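Local coordinates for protein transcriptional regulator (Saccharomonospora viridis, PDB 4KWA) that probably acts as a transcriptional repressor, this fragment comprising a TetR-type helix-turn-helix domain for DNA and a C-terminal domain that holds a choline ion, at residues Glu4-Ile9 against Tyr43-Lys48; Arg8-Ala13 against Leu53-Arg58; Leu16-Gly21 against Trp99-Gln104; Lys48-Leu53 against Asn112-Asp117. All blocks are in the same frame, centred on the assembly; numbering follows the deposited sequence.

All four contacts join helices, and helix 2-20 serves three of them. Contacts 1 and 2 lie side by side on its first two-thirds, inside the DNA-binding domain, and touch where Phe45 meets Leu10. Both are partly buried, with largely apolar and CH-pi packing and arginine side chains alongside. Contacts 3 and 4 instead tie this domain to the ligand-binding one, through helix 94-109 and helix 113-139 respectively. Contact 3 is the most buried and the only one with a direct hydrogen bond between its segments; contact 4 joins apolar packing to a water bridge at a more exposed edge. Helix 48-71 links contacts 2 and 4, whose side chains meet at Leu56 and Ile115.

Contact 1 (Glu4-Ile9 against Tyr43-Lys48)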
# COMPACT_ATOMS: atom_id res chain seq x y z
N GLU A 4 9.82 -31.89 -0.76
CA GLU A 4 10.76 -31.25 -1.71
C GLU A 4 10.00 -30.76 -2.98
O GLU A 4 10.26 -29.67 -3.44
CB GLU A 4 11.92 -32.21 -2.06
CG GLU A 4 12.77 -31.88 -3.28
CD GLU A 4 13.51 -30.56 -3.19
OE1 GLU A 4 13.58 -29.99 -2.08
OE2 GLU A 4 14.04 -30.10 -4.24
N ALA A 5 9.06 -31.55 -3.49
CA ALA A 5 8.24 -31.13 -4.64
C ALA A 5 7.45 -29.87 -4.24
O ALA A 5 7.44 -28.89 -4.97
CB ALA A 5 7.31 -32.24 -5.06
N ARG A 6 6.85 -29.87 -3.04
CA ARG A 6 6.09 -28.70 -2.54
C ARG A 6 6.90 -27.41 -2.42
O ARG A 6 6.46 -26.30 -2.83
CB ARG A 6 5.46 -28.99 -1.15
CG ARG A 6 4.22 -29.87 -1.13
CD ARG A 6 3.66 -30.06 0.30
NE ARG A 6 2.82 -28.95 0.70
CZ ARG A 6 3.21 -27.85 1.34
NH1 ARG A 6 2.31 -26.90 1.55
NH2 ARG A 6 4.47 -27.65 1.75
N ARG A 7 8.05 -27.49 -1.77
CA ARG A 7 8.87 -26.33 -1.61
C ARG A 7 9.26 -25.68 -2.94
O ARG A 7 9.27 -24.48 -3.09
CB ARG A 7 10.16 -26.80 -0.92
CG ARG A 7 11.07 -25.69 -0.47
CD ARG A 7 12.44 -26.19 -0.09
NE ARG A 7 13.18 -26.70 -1.27
CZ ARG A 7 13.76 -25.91 -2.18
NH1 ARG A 7 13.64 -24.57 -2.10
NH2 ARG A 7 14.41 -26.46 -3.22
N ARG A 8 9.64 -26.53 -3.92
CA ARG A 8 10.05 -26.04 -5.24
C ARG A 8 8.90 -25.34 -5.96
O ARG A 8 9.08 -24.27 -6.49
CB ARG A 8 10.75 -27.13 -6.07
CG ARG A 8 12.28 -27.13 -5.80
CD ARG A 8 13.13 -28.23 -6.47
NE ARG A 8 12.98 -28.30 -7.92
CZ ARG A 8 12.21 -29.18 -8.58
NH1 ARG A 8 12.12 -29.11 -9.93
NH2 ARG A 8 11.53 -30.11 -7.91
N ILE A 9 7.71 -25.95 -5.88
CA ILE A 9 6.54 -25.30 -6.45
C ILE A 9 6.33 -23.95 -5.83
O ILE A 9 6.09 -22.95 -6.52
CB ILE A 9 5.27 -26.15 -6.25
CG1 ILE A 9 5.31 -27.44 -7.05
CG2 ILE A 9 4.04 -25.36 -6.65
CD1 ILE A 9 4.23 -28.45 -6.70
N TYR A 43 -2.28 -31.55 -7.30
CA TYR A 43 -2.29 -32.50 -6.18
C TYR A 43 -1.89 -31.85 -4.90
O TYR A 43 -2.59 -31.97 -3.90
CB TYR A 43 -1.43 -33.70 -6.49
CG TYR A 43 -1.28 -34.73 -5.39
CD1 TYR A 43 -2.39 -35.49 -4.96
CD2 TYR A 43 -0.03 -35.03 -4.87
CE1 TYR A 43 -2.25 -36.47 -3.96
CE2 TYR A 43 0.13 -36.02 -3.90
CZ TYR A 43 -0.98 -36.76 -3.46
OH TYR A 43 -0.78 -37.77 -2.51
N HIS A 44 -0.87 -31.00 -4.94
CA HIS A 44 -0.49 -30.37 -3.70
C HIS A 44 -1.30 -29.12 -3.39
O HIS A 44 -1.57 -28.83 -2.23
CB HIS A 44 0.97 -30.04 -3.72
CG HIS A 44 1.85 -31.25 -3.69
ND1 HIS A 44 2.68 -31.59 -4.74
CD2 HIS A 44 1.98 -32.22 -2.76
CE1 HIS A 44 3.32 -32.71 -4.44
NE2 HIS A 44 2.90 -33.12 -3.25
N PHE A 45 -1.75 -28.43 -4.41
CA PHE A 45 -2.45 -27.16 -4.24
C PHE A 45 -3.62 -27.09 -5.22
O PHE A 45 -3.48 -26.60 -6.35
CB PHE A 45 -1.44 -26.03 -4.55
CG PHE A 45 -0.15 -26.17 -3.76
CD1 PHE A 45 1.03 -26.53 -4.38
CD2 PHE A 45 -0.13 -25.85 -2.40
CE1 PHE A 45 2.21 -26.61 -3.68
CE2 PHE A 45 1.05 -25.97 -1.69
CZ PHE A 45 2.21 -26.35 -2.35
N PRO A 46 -4.79 -27.64 -4.79
CA PRO A 46 -5.98 -27.76 -5.63
C PRO A 46 -6.50 -26.50 -6.22
O PRO A 46 -7.32 -26.60 -7.14
CB PRO A 46 -7.02 -28.43 -4.70
CG PRO A 46 -6.23 -29.06 -3.61
CD PRO A 46 -5.03 -28.15 -3.44
N SER A 47 -6.09 -25.32 -5.72
CA SER A 47 -6.54 -24.14 -6.34
C SER A 47 -5.41 -23.16 -6.28
O SER A 47 -4.49 -23.21 -5.43
CB SER A 47 -7.72 -23.55 -5.60
OG SER A 47 -7.21 -22.80 -4.52
N LYS A 48 -5.52 -22.21 -7.18
CA LYS A 48 -4.51 -21.21 -7.28
C LYS A 48 -4.37 -20.46 -5.94
O LYS A 48 -3.24 -20.15 -5.50
CB LYS A 48 -4.95 -20.27 -8.36
CG LYS A 48 -3.81 -19.60 -8.99
CD LYS A 48 -4.32 -18.75 -10.09
CE LYS A 48 -3.14 -17.89 -10.46
NZ LYS A 48 -3.59 -17.00 -11.55
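Helix 4-9 passes the last turn of helix 38-44, with the CA atoms of Arg6 and His44 6.9 Å apart, and the chain leaves helical geometry at Phe45. His44 and Phe45 both direct their side chains at the helix. Over one face of the imidazole lies the aliphatic part of Arg6: CG of Arg6 sits 3.9 Å from the centroid of the His44 ring, 23° off its normal, a CH-pi contact. The Arg6 chain then bends at chi3 (83°), which carries its guanidinium past His44 to the edge of the Phe45 ring, where NH1 of Arg6 comes to 3.6 Å from CE2 of Phe45. The two planes are inclined by 51°, so they do not stack. Ile9 fills the inner side, its CG2 3.7 Å from CE1 of Phe45 and its CD1 4.0 Å from ND1 of His44. Further in, the Phe45 ring packs on Leu10 and its CB on Ile51. His44 belongs to the predicted helix-turn-helix, so this contact ties the end of the probable recognition helix to the first helix. With no hydrogen bond across it, the join rests on packing, Arg6 giving CG to the imidazole face and guanidinium to the Phe45 edge.

Contact 2 (Arg8-Ala13 against Leu53-Arg58); sequences RILETA and LEALRR
This is a nearly perpendicular helix-helix crossing within the TetR-type DNA-binding domain, where helix 2-20 lies across helix 48-71, the long helix that follows the helix-turn-helix. The local axes approach to 9.2 Å at a crossing angle of -91°, and the backbones are nearest where the CA atoms of Leu10 and Ala55 stand 5.2 Å apart. Leu10 is the central side chain. Its two methyls rest on the Glu54-Ala55 peptide: CD1 lies 3.8 Å from O of Glu54, and CD2 of Leu10 reaches N of Ala55 at 3.7 Å. CD2 also rests against CB of both Glu54 and Ala55. Ala55, with only a methyl, lies where the backbones come closest. Phe45 adds its ring to the same apolar patch, touching Leu10 and Glu54, and Trp14 covers Ala55 from the next turn of helix 2-20.

On the more exposed flank, Arg58 reaches over to the first helix. Its CG stands opposite the backbone N (chi1 -176°), and the chain runs extended to NE, laying the guanidinium beside Glu11 with CB of Glu11 over one face. Arg7 is the stronger partner of that carboxylate, through NH1. Glu54 turns its own carboxylate away from Leu10, toward Arg57, which grips it side-on through NE and NH1. Between Glu11 and Arg58 the attraction is one of charge alone: OE1 of Glu11 lies 3.5 Å from NH2 of Arg58, well out of the guanidinium plane, and no N-H points at it.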
# COMPACT_ATOMS: atom_id res chain seq x y z
N ARG A 8 9.64 -26.53 -3.92
CA ARG A 8 10.05 -26.04 -5.24
C ARG A 8 8.90 -25.34 -5.96
O ARG A 8 9.08 -24.27 -6.49
CB ARG A 8 10.75 -27.13 -6.07
CG ARG A 8 12.28 -27.13 -5.80
CD ARG A 8 13.13 -28.23 -6.47
NE ARG A 8 12.98 -28.30 -7.92
CZ ARG A 8 12.21 -29.18 -8.58
NH1 ARG A 8 12.12 -29.11 -9.93
NH2 ARG A 8 11.53 -30.11 -7.91
N ILE A 9 7.71 -25.95 -5.88
CA ILE A 9 6.54 -25.30 -6.45
C ILE A 9 6.33 -23.95 -5.83
O ILE A 9 6.09 -22.95 -6.52
CB ILE A 9 5.27 -26.15 -6.25
CG1 ILE A 9 5.31 -27.44 -7.05
CG2 ILE A 9 4.04 -25.36 -6.65
CD1 ILE A 9 4.23 -28.45 -6.70
N LEU A 10 6.39 -23.89 -4.50
CA LEU A 10 6.18 -22.62 -3.79
C LEU A 10 7.20 -21.59 -4.04
O LEU A 10 6.88 -20.43 -4.20
CB LEU A 10 6.03 -22.86 -2.29
CG LEU A 10 4.80 -23.65 -1.90
CD1 LEU A 10 4.88 -23.87 -0.41
CD2 LEU A 10 3.52 -22.96 -2.28
N GLU A 11 8.44 -22.01 -4.13
CA GLU A 11 9.53 -21.04 -4.42
C GLU A 11 9.38 -20.43 -5.80
O GLU A 11 9.50 -19.21 -5.97
CB GLU A 11 10.87 -21.72 -4.30
CG GLU A 11 11.99 -20.70 -4.26
CD GLU A 11 13.28 -21.28 -3.66
OE1 GLU A 11 13.27 -22.47 -3.27
OE2 GLU A 11 14.28 -20.53 -3.52
N THR A 12 9.07 -21.28 -6.76
CA THR A 12 8.84 -20.87 -8.15
C THR A 12 7.59 -19.97 -8.23
O THR A 12 7.65 -18.85 -8.82
CB THR A 12 8.78 -22.11 -9.10
OG1 THR A 12 10.03 -22.80 -9.07
CG2 THR A 12 8.49 -21.71 -10.48
N ALA A 13 6.46 -20.43 -7.65
CA ALA A 13 5.22 -19.60 -7.62
C ALA A 13 5.41 -18.23 -7.02
O ALA A 13 4.92 -17.25 -7.59
CB ALA A 13 4.06 -20.33 -6.97
N LEU A 53 -1.70 -18.78 -0.77
CA LEU A 53 -1.73 -18.83 0.69
C LEU A 53 -0.47 -19.56 1.21
O LEU A 53 0.18 -19.11 2.18
CB LEU A 53 -3.02 -19.52 1.14
CG LEU A 53 -3.17 -19.75 2.62
CD1 LEU A 53 -3.44 -18.41 3.23
CD2 LEU A 53 -4.32 -20.76 2.81
N GLU A 54 -0.14 -20.70 0.62
CA GLU A 54 0.99 -21.49 1.16
C GLU A 54 2.34 -20.88 0.86
O GLU A 54 3.35 -21.00 1.65
CB GLU A 54 0.87 -22.94 0.66
CG GLU A 54 -0.39 -23.67 1.15
CD GLU A 54 -0.50 -23.74 2.69
OE1 GLU A 54 0.57 -23.71 3.36
OE2 GLU A 54 -1.64 -23.84 3.25
N ALA A 55 2.38 -20.14 -0.26
CA ALA A 55 3.61 -19.41 -0.63
C ALA A 55 3.83 -18.25 0.35
O ALA A 55 4.97 -17.99 0.81
CB ALA A 55 3.51 -18.84 -2.09
N LEU A 56 2.74 -17.65 0.76
CA LEU A 56 2.84 -16.50 1.70
C LEU A 56 3.30 -17.08 3.07
O LEU A 56 4.15 -16.50 3.75
CB LEU A 56 1.50 -15.86 1.91
CG LEU A 56 0.95 -15.12 0.72
CD1 LEU A 56 -0.50 -14.74 0.94
CD2 LEU A 56 1.76 -13.87 0.50
N ARG A 57 2.72 -18.18 3.47
CA ARG A 57 3.09 -18.75 4.75
C ARG A 57 4.57 -19.08 4.79
O ARG A 57 5.29 -18.77 5.76
CB ARG A 57 2.28 -19.99 5.04
CG ARG A 57 2.27 -20.44 6.50
CD ARG A 57 1.57 -21.78 6.69
NE ARG A 57 0.33 -21.92 5.91
CZ ARG A 57 -0.84 -21.38 6.21
NH1 ARG A 57 -1.91 -21.65 5.47
NH2 ARG A 57 -0.95 -20.64 7.31
N ARG A 58 5.06 -19.68 3.70
CA ARG A 58 6.48 -20.03 3.62
C ARG A 58 7.36 -18.78 3.64
O ARG A 58 8.41 -18.72 4.31
CB ARG A 58 6.80 -20.90 2.36
CG ARG A 58 8.27 -21.35 2.33
CD ARG A 58 8.55 -22.14 1.01
NE ARG A 58 9.99 -22.17 0.73
CZ ARG A 58 10.65 -21.30 -0.02
NH1 ARG A 58 10.03 -20.27 -0.63
NH2 ARG A 58 11.97 -21.46 -0.18

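Contact 3 (Leu16-Gly21 against Trp99-Gln104); sequences LIARRG and WSVWLQ. With CHT (choline ion), chain E.
Ala18 packs directly against Ser100 and Val101 where helix 16-20 crosses helix 99-104 at 82°, their axes 8.2 Å apart. This is the tight part: the CA atoms of Ala18 and Ser100 are 5.1 Å apart, and CG2 of Val101 meets CB of Ala18 at 3.8 Å. Beside it, Gln104 extends its amide to the end of the first helix. NE2 of Gln104 donates to O of Ile17 at 3.0 Å, almost straight at 176° but from above the carbonyl plane; N of Gly21 reaches the same oxygen from the opposite face. NE2 also donates to O of Ser100, and OE1 accepts from N of Tyr22, so bonds at both amide atoms fix the flip of the group. The looser side lies at Arg19 and Arg20, both exposed, whose side chains start away from helix 99-104; the end of Arg19 returns to helix 94-109 in a salt bridge with Asp97. Trp99 offers a ring face to choline, with CE2 of Trp99 3.7 Å from C7 of the ligand. Helix 94-109 thus stands between the DNA-binding domain and the choline pocket, flanked by helix 48-71, by helix 148-168 and by Thr107 of the second subunit.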
# COMPACT_ATOMS: atom_id res chain seq x y z
N LEU A 16 7.26 -15.96 -9.56
CA LEU A 16 6.39 -15.66 -10.67
C LEU A 16 5.28 -14.67 -10.29
O LEU A 16 4.99 -13.71 -11.02
CB LEU A 16 5.85 -16.95 -11.27
CG LEU A 16 6.80 -17.95 -11.94
CD1 LEU A 16 6.05 -19.17 -12.50
CD2 LEU A 16 7.53 -17.17 -13.04
N ILE A 17 4.73 -14.87 -9.12
CA ILE A 17 3.66 -14.01 -8.60
C ILE A 17 4.25 -12.58 -8.38
O ILE A 17 3.64 -11.59 -8.73
CB ILE A 17 3.10 -14.60 -7.29
CG1 ILE A 17 2.24 -15.84 -7.60
CG2 ILE A 17 2.24 -13.55 -6.54
CD1 ILE A 17 1.91 -16.72 -6.43
N ALA A 18 5.44 -12.50 -7.83
CA ALA A 18 6.13 -11.22 -7.62
C ALA A 18 6.40 -10.47 -8.88
O ALA A 18 6.12 -9.26 -9.03
CB ALA A 18 7.42 -11.48 -6.89
N ARG A 19 6.93 -11.17 -9.88
CA ARG A 19 7.37 -10.47 -11.09
C ARG A 19 6.34 -10.30 -12.18
O ARG A 19 6.47 -9.40 -13.02
CB ARG A 19 8.61 -11.21 -11.59
CG ARG A 19 9.61 -11.25 -10.47
CD ARG A 19 10.96 -11.74 -10.88
NE ARG A 19 11.79 -11.81 -9.70
CZ ARG A 19 13.04 -12.26 -9.70
NH1 ARG A 19 13.72 -12.34 -8.57
NH2 ARG A 19 13.60 -12.69 -10.80
N ARG A 20 5.31 -11.12 -12.18
CA ARG A 20 4.28 -11.08 -13.21
C ARG A 20 2.88 -10.72 -12.76
O ARG A 20 2.06 -10.33 -13.59
CB ARG A 20 4.24 -12.46 -13.92
CG ARG A 20 5.56 -12.94 -14.57
CD ARG A 20 5.27 -14.12 -15.53
NE ARG A 20 6.38 -15.03 -15.74
CZ ARG A 20 6.31 -16.15 -16.48
NH1 ARG A 20 5.20 -16.48 -17.11
NH2 ARG A 20 7.37 -16.92 -16.63
N GLY A 21 2.64 -10.88 -11.46
CA GLY A 21 1.36 -10.69 -10.82
C GLY A 21 0.55 -12.00 -10.76
O GLY A 21 0.43 -12.80 -11.74
N TRP A 99 8.06 -7.24 -1.48
CA TRP A 99 7.21 -6.10 -1.57
C TRP A 99 6.18 -6.26 -2.64
O TRP A 99 5.02 -5.92 -2.43
CB TRP A 99 8.03 -4.81 -1.78
CG TRP A 99 8.54 -4.19 -0.49
CD1 TRP A 99 9.62 -4.53 0.21
CD2 TRP A 99 7.85 -3.19 0.30
NE1 TRP A 99 9.72 -3.79 1.38
CE2 TRP A 99 8.64 -2.95 1.45
CE3 TRP A 99 6.66 -2.50 0.16
CZ2 TRP A 99 8.29 -1.98 2.45
CZ3 TRP A 99 6.31 -1.51 1.15
CH2 TRP A 99 7.13 -1.26 2.28
N SER A 100 6.61 -6.74 -3.81
CA SER A 100 5.71 -6.95 -4.94
C SER A 100 4.52 -7.81 -4.55
O SER A 100 3.40 -7.57 -4.99
CB SER A 100 6.43 -7.57 -6.15
OG SER A 100 7.45 -6.74 -6.70
N VAL A 101 4.78 -8.85 -3.77
CA VAL A 101 3.76 -9.75 -3.33
C VAL A 101 2.88 -9.10 -2.25
O VAL A 101 1.64 -9.28 -2.31
CB VAL A 101 4.35 -11.03 -2.81
CG1 VAL A 101 3.25 -11.89 -2.18
CG2 VAL A 101 5.05 -11.72 -3.98
N TRP A 102 3.49 -8.42 -1.27
CA TRP A 102 2.69 -7.75 -0.22
C TRP A 102 1.72 -6.74 -0.77
O TRP A 102 0.56 -6.74 -0.30
CB TRP A 102 3.46 -7.25 1.02
CG TRP A 102 4.15 -8.37 1.76
CD1 TRP A 102 5.49 -8.54 1.86
CD2 TRP A 102 3.53 -9.49 2.45
NE1 TRP A 102 5.77 -9.69 2.59
CE2 TRP A 102 4.59 -10.30 2.93
CE3 TRP A 102 2.19 -9.93 2.64
CZ2 TRP A 102 4.36 -11.46 3.67
CZ3 TRP A 102 1.95 -11.08 3.40
CH2 TRP A 102 3.04 -11.85 3.89
N LEU A 103 2.13 -5.96 -1.76
CA LEU A 103 1.19 -5.04 -2.41
C LEU A 103 -0.03 -5.84 -2.95
O LEU A 103 -1.20 -5.38 -2.91
CB LEU A 103 1.81 -4.26 -3.59
CG LEU A 103 2.41 -2.87 -3.32
CD1 LEU A 103 3.53 -2.90 -2.32
CD2 LEU A 103 2.87 -2.14 -4.55
N GLN A 104 0.21 -7.02 -3.50
CA GLN A 104 -0.93 -7.82 -4.03
C GLN A 104 -1.82 -8.38 -2.88
O GLN A 104 -3.03 -8.58 -3.01
CB GLN A 104 -0.40 -8.90 -4.95
CG GLN A 104 0.40 -8.39 -6.12
CD GLN A 104 0.97 -9.56 -6.91
OE1 GLN A 104 0.23 -10.40 -7.45
NE2 GLN A 104 2.23 -9.57 -7.01
C4 CHT E . 4.83 -6.33 6.27
C5 CHT E . 6.13 -6.37 5.46
C6 CHT E . 5.32 -4.81 3.72
C7 CHT E . 7.55 -5.64 3.68
C8 CHT E . 6.80 -4.04 5.42
O6 CHT E . 4.54 -7.68 6.63
N1 CHT E . 6.44 -5.21 4.58

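Contact 4 (Lys48-Leu53 against Asn112-Asp117)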
# COMPACT_ATOMS: atom_id res chain seq x y z
N LYS A 48 -5.52 -22.21 -7.18
CA LYS A 48 -4.51 -21.21 -7.28
C LYS A 48 -4.37 -20.46 -5.94
O LYS A 48 -3.24 -20.15 -5.50
CB LYS A 48 -4.95 -20.27 -8.36
CG LYS A 48 -3.81 -19.60 -8.99
CD LYS A 48 -4.32 -18.75 -10.09
CE LYS A 48 -3.14 -17.89 -10.46
NZ LYS A 48 -3.59 -17.00 -11.55
N LYS A 49 -5.52 -20.12 -5.33
CA LYS A 49 -5.51 -19.38 -4.04
C LYS A 49 -4.78 -20.16 -3.02
O LYS A 49 -4.22 -19.59 -2.07
CB LYS A 49 -6.94 -19.06 -3.50
CG LYS A 49 -7.68 -17.99 -4.27
CD LYS A 49 -9.09 -17.74 -3.73
CE LYS A 49 -10.00 -18.95 -3.81
NZ LYS A 49 -11.40 -18.61 -3.42
N ASP A 50 -4.80 -21.48 -3.13
CA ASP A 50 -3.99 -22.24 -2.18
C ASP A 50 -2.52 -22.08 -2.42
O ASP A 50 -1.76 -22.08 -1.44
CB ASP A 50 -4.28 -23.72 -2.16
CG ASP A 50 -5.38 -24.05 -1.20
OD1 ASP A 50 -6.47 -23.44 -1.31
OD2 ASP A 50 -5.11 -24.88 -0.32
N ILE A 51 -2.10 -22.01 -3.69
CA ILE A 51 -0.66 -21.76 -3.97
C ILE A 51 -0.25 -20.38 -3.33
O ILE A 51 0.80 -20.29 -2.68
CB ILE A 51 -0.32 -21.76 -5.46
CG1 ILE A 51 -0.73 -23.10 -6.06
CG2 ILE A 51 1.20 -21.48 -5.66
CD1 ILE A 51 -0.45 -23.19 -7.53
N LEU A 52 -1.09 -19.35 -3.47
CA LEU A 52 -0.77 -18.03 -2.91
C LEU A 52 -0.69 -18.12 -1.36
O LEU A 52 0.30 -17.69 -0.75
CB LEU A 52 -1.81 -16.99 -3.28
CG LEU A 52 -1.69 -15.53 -2.79
CD1 LEU A 52 -0.34 -14.97 -3.13
CD2 LEU A 52 -2.77 -14.62 -3.30
N LEU A 53 -1.70 -18.78 -0.77
CA LEU A 53 -1.73 -18.83 0.69
C LEU A 53 -0.47 -19.56 1.21
O LEU A 53 0.18 -19.11 2.18
CB LEU A 53 -3.02 -19.52 1.14
CG LEU A 53 -3.17 -19.75 2.62
CD1 LEU A 53 -3.44 -18.41 3.23
CD2 LEU A 53 -4.32 -20.76 2.81
N ASN A 112 -10.33 -12.32 0.47
CA ASN A 112 -10.05 -13.72 0.89
C ASN A 112 -9.69 -13.71 2.40
O ASN A 112 -8.65 -13.13 2.72
CB ASN A 112 -8.81 -14.25 0.08
CG ASN A 112 -8.44 -15.71 0.36
OD1 ASN A 112 -8.54 -16.19 1.47
ND2 ASN A 112 -7.94 -16.40 -0.65
N PRO A 113 -10.51 -14.35 3.27
CA PRO A 113 -10.35 -14.40 4.77
C PRO A 113 -9.15 -15.15 5.24
O PRO A 113 -8.57 -14.72 6.22
CB PRO A 113 -11.66 -15.07 5.27
CG PRO A 113 -12.23 -15.80 4.10
CD PRO A 113 -11.69 -15.13 2.83
N LYS A 114 -8.70 -16.21 4.51
CA LYS A 114 -7.52 -16.93 4.94
C LYS A 114 -6.29 -16.03 4.71
O LYS A 114 -5.45 -15.99 5.56
CB LYS A 114 -7.34 -18.31 4.32
CG LYS A 114 -8.46 -19.31 4.72
CD LYS A 114 -8.19 -20.74 4.30
CE LYS A 114 -8.36 -21.03 2.82
NZ LYS A 114 -8.34 -22.51 2.51
N ILE A 115 -6.22 -15.35 3.58
CA ILE A 115 -5.16 -14.45 3.27
C ILE A 115 -5.18 -13.28 4.25
O ILE A 115 -4.11 -12.92 4.75
CB ILE A 115 -5.19 -13.95 1.81
CG1 ILE A 115 -5.05 -15.10 0.80
CG2 ILE A 115 -4.12 -12.87 1.58
CD1 ILE A 115 -3.70 -15.72 0.77
N ARG A 116 -6.36 -12.72 4.51
CA ARG A 116 -6.54 -11.63 5.45
C ARG A 116 -6.01 -12.00 6.85
O ARG A 116 -5.30 -11.20 7.50
CB ARG A 116 -8.05 -11.22 5.57
CG ARG A 116 -8.25 -9.90 6.28
CD ARG A 116 -9.66 -9.54 6.77
NE ARG A 116 -10.64 -9.37 5.72
CZ ARG A 116 -11.73 -10.14 5.51
NH1 ARG A 116 -12.08 -11.14 6.33
NH2 ARG A 116 -12.51 -9.85 4.47
N ASP A 117 -6.32 -13.21 7.29
CA ASP A 117 -5.90 -13.71 8.62
C ASP A 117 -4.40 -13.93 8.66
O ASP A 117 -3.74 -13.57 9.62
CB ASP A 117 -6.58 -15.05 8.97
CG ASP A 117 -8.07 -14.91 9.27
OD1 ASP A 117 -8.57 -13.76 9.29
OD2 ASP A 117 -8.74 -15.99 9.44
O HOH W 1 -6.30 -18.72 -0.14
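Leu53 and Ile115 meet through their side-chain torsions: CG of Leu53 is trans to its backbone N (chi1 176°), while both chi1 and chi2 of Ile115 lie near -60°, bending CD1 back toward the facing helix. The two side chains run antiparallel alongside each other, with CD1 of Ile115 3.7 Å from CD1 of Leu53. In this TetR-type fold the contact joins the start of helix 48-71, in the DNA-binding domain, to the start of helix 113-139 in the ligand-binding domain. The short segments run almost parallel, at 4°, with axes 10.5 Å apart, a separation bridged by side chains. CG of Leu52 adds a contact to CD1 of Ile115 at 4.1 Å, and Val105 and Ser109 of helix 94-109 touch Ile115 as well.

Toward the surface the chemistry turns polar. The aliphatic chain of Lys114 lies across Leu53, nearly perpendicular to it, its CE 4.0 Å from CD2 of Leu53. Its ammonium is near Asp50 but beyond salt-bridge range, so any attraction is probably weak. Lys49 lays CD against the Asn112 amide, 3.6 Å from ND2. Asn112 is the N-cap of helix 113-139: its OD1 accepts from N of Ile115 at 168°, and weakly from N of Lys114. The cap fixes the amide with its nitrogen turned toward helix 48-71, where one water completes the join, accepting from ND2 of Asn112 at 2.9 Å and donating to O of Lys49 at 3.0 Å.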